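Local coordinates for protein alginate lyase AlgAT5 (Defluviitalea, PDB 5ZQI) that probably cleaves alginate by beta-elimination, as a polysaccharide lyase of family 7 built on a beta-sandwich fold, at residues Lys217-Asn221 with Gly222-Leu226. Sequence-based numbering, arbitrary orientation.
Sequences KVYYN and GDLKL
One face of the Tyr-219 ring is covered by Leu-224, whose CD1 methyl sits 3.9 Å from the ring centroid in a CH-pi contact; at the ring edge, CD2 of Tyr-219 lies 3.7 Å from the carbonyl O of Gly-222. Leu-224 holds CG anti to its own backbone N (chi1 -179°), which carries CD1 across the ring and on to CB of Lys-217. Tyr-219 also makes a cation-pi contact with Lys-208 of strand 205-212. An alanine in place of Tyr-219 would probably leave the Leu-224 methyl without its aromatic platform and Lys-208 without its pi partner. Over one face of the Tyr-220 ring, toward its rim, stands the amide ND2 of Asn-221, whose OD1 accepts a hydrogen bond from Thr-206 N; the phenol OH bonds to Asp-196 OD2. The pairing illustrates how a beta hairpin closes through a two-residue loop: Asn-221 and Gly-222 occupy the corners of a type I' turn, and Tyr-220 and Asp-223 exchange backbone hydrogen bonds of 2.9 Å (Tyr-220 N to Asp-223 O) and 3.0 Å (Asp-223 N to Tyr-220 O). The positive phi of Gly-222 (92°) would jam a CB against the carbonyl of Asn-221. A classic beta bulge sets Lys-225 and Leu-226 both opposite Val-218. The carbonyl O of Val-218 takes a straight bond from Lys-225 N (2.9 Å, 166°) and a weak one from Leu-226 N. The hairpin edges one sheet of the sandwich, and Val-218 and Leu-226 both pack on Val-185 of the other. At the turn, a water links Asp-223 OD1 to Asn-221 O.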
loop_
_atom_site.group_PDB
_atom_site.type_symbol
_atom_site.label_atom_id
_atom_site.label_comp_id
_atom_site.label_asym_id
_atom_site.label_seq_id
_atom_site.Cartn_x
_atom_site.Cartn_y
_atom_site.Cartn_z
ATOM N N LYS A 217 -10.437 -6.387 10.933
ATOM C CA LYS A 217 -11.551 -5.542 10.524
ATOM C C LYS A 217 -11.078 -4.520 9.495
ATOM O O LYS A 217 -9.988 -3.952 9.626
ATOM C CB LYS A 217 -12.156 -4.824 11.735
ATOM C CG LYS A 217 -12.895 -5.744 12.662
ATOM C CD LYS A 217 -13.430 -5.024 13.892
ATOM C CE LYS A 217 -14.261 -5.987 14.752
ATOM N NZ LYS A 217 -14.602 -5.402 16.080
ATOM N N VAL A 218 -11.903 -4.279 8.467
ATOM C CA VAL A 218 -11.630 -3.248 7.463
ATOM C C VAL A 218 -12.833 -2.323 7.372
ATOM O O VAL A 218 -13.964 -2.794 7.203
ATOM C CB VAL A 218 -11.319 -3.857 6.084
ATOM C CG1 VAL A 218 -10.895 -2.771 5.091
ATOM C CG2 VAL A 218 -10.190 -4.898 6.189
ATOM N N TYR A 219 -12.570 -1.023 7.429
ATOM C CA TYR A 219 -13.540 0.046 7.313
ATOM C C TYR A 219 -13.256 0.863 6.056
ATOM O O TYR A 219 -12.091 1.051 5.664
ATOM C CB TYR A 219 -13.494 0.981 8.530
ATOM C CG TYR A 219 -13.696 0.357 9.892
ATOM C CD1 TYR A 219 -12.692 -0.411 10.481
ATOM C CD2 TYR A 219 -14.889 0.514 10.585
ATOM C CE1 TYR A 219 -12.866 -0.986 11.725
ATOM C CE2 TYR A 219 -15.061 -0.057 11.828
ATOM C CZ TYR A 219 -14.049 -0.795 12.392
ATOM O OH TYR A 219 -14.273 -1.353 13.639
ATOM N N TYR A 220 -14.328 1.374 5.452
ATOM C CA TYR A 220 -14.285 2.252 4.296
ATOM C C TYR A 220 -15.064 3.515 4.634
ATOM O O TYR A 220 -16.266 3.463 4.901
ATOM C CB TYR A 220 -14.885 1.550 3.065
ATOM C CG TYR A 220 -14.859 2.323 1.766
ATOM C CD1 TYR A 220 -13.678 2.628 1.133
ATOM C CD2 TYR A 220 -16.026 2.724 1.167
ATOM C CE1 TYR A 220 -13.661 3.313 -0.053
ATOM C CE2 TYR A 220 -16.018 3.429 -0.032
ATOM C CZ TYR A 220 -14.844 3.703 -0.642
ATOM O OH TYR A 220 -14.837 4.380 -1.837
ATOM N N ASN A 221 -14.357 4.646 4.677
ATOM C CA ASN A 221 -14.956 5.916 5.118
ATOM C C ASN A 221 -15.731 5.748 6.421
ATOM O O ASN A 221 -16.808 6.329 6.611
ATOM C CB ASN A 221 -15.858 6.497 4.030
ATOM C CG ASN A 221 -15.079 6.863 2.785
ATOM O OD1 ASN A 221 -13.913 7.270 2.864
ATOM N ND2 ASN A 221 -15.712 6.741 1.636
ATOM N N GLY A 222 -15.167 4.957 7.335
ATOM C CA GLY A 222 -15.733 4.825 8.654
ATOM C C GLY A 222 -16.716 3.690 8.844
ATOM O O GLY A 222 -17.071 3.389 9.993
ATOM N N ASP A 223 -17.158 3.055 7.767
ATOM C CA ASP A 223 -18.164 2.003 7.810
ATOM C C ASP A 223 -17.495 0.635 7.766
ATOM O O ASP A 223 -16.663 0.377 6.899
ATOM C CB ASP A 223 -19.120 2.167 6.632
ATOM C CG ASP A 223 -19.876 3.482 6.681
ATOM O OD1 ASP A 223 -20.238 3.938 7.805
ATOM O OD2 ASP A 223 -20.113 4.060 5.607
ATOM N N LEU A 224 -17.866 -0.237 8.701
ATOM C CA LEU A 224 -17.275 -1.568 8.779
ATOM C C LEU A 224 -17.749 -2.394 7.591
ATOM O O LEU A 224 -18.957 -2.568 7.389
ATOM C CB LEU A 224 -17.649 -2.243 10.094
ATOM C CG LEU A 224 -17.064 -3.647 10.294
ATOM C CD1 LEU A 224 -15.557 -3.645 10.482
ATOM C CD2 LEU A 224 -17.772 -4.286 11.517
ATOM N N LYS A 225 -16.799 -2.892 6.805
ATOM C CA LYS A 225 -17.123 -3.680 5.617
ATOM C C LYS A 225 -16.721 -5.147 5.702
ATOM O O LYS A 225 -17.278 -5.962 4.960
ATOM C CB LYS A 225 -16.451 -3.074 4.384
ATOM C CG LYS A 225 -16.869 -1.662 4.091
ATOM C CD LYS A 225 -18.256 -1.640 3.503
ATOM C CE LYS A 225 -18.563 -0.277 2.907
ATOM N NZ LYS A 225 -19.978 -0.267 2.420
ATOM N N LEU A 226 -15.825 -5.510 6.619
ATOM C CA LEU A 226 -15.329 -6.877 6.745
ATOM C C LEU A 226 -14.847 -7.109 8.166
ATOM O O LEU A 226 -14.141 -6.264 8.730
ATOM C CB LEU A 226 -14.164 -7.147 5.783
ATOM C CG LEU A 226 -13.422 -8.489 5.954
ATOM C CD1 LEU A 226 -14.277 -9.686 5.605
ATOM C CD2 LEU A 226 -12.183 -8.400 5.064
HETATM O O HOH W 1 -18.634 3.926 3.551
HETATM O O HOH W 2 -19.376 6.431 5.341
HETATM O O HOH W 3 -18.606 6.215 8.576
#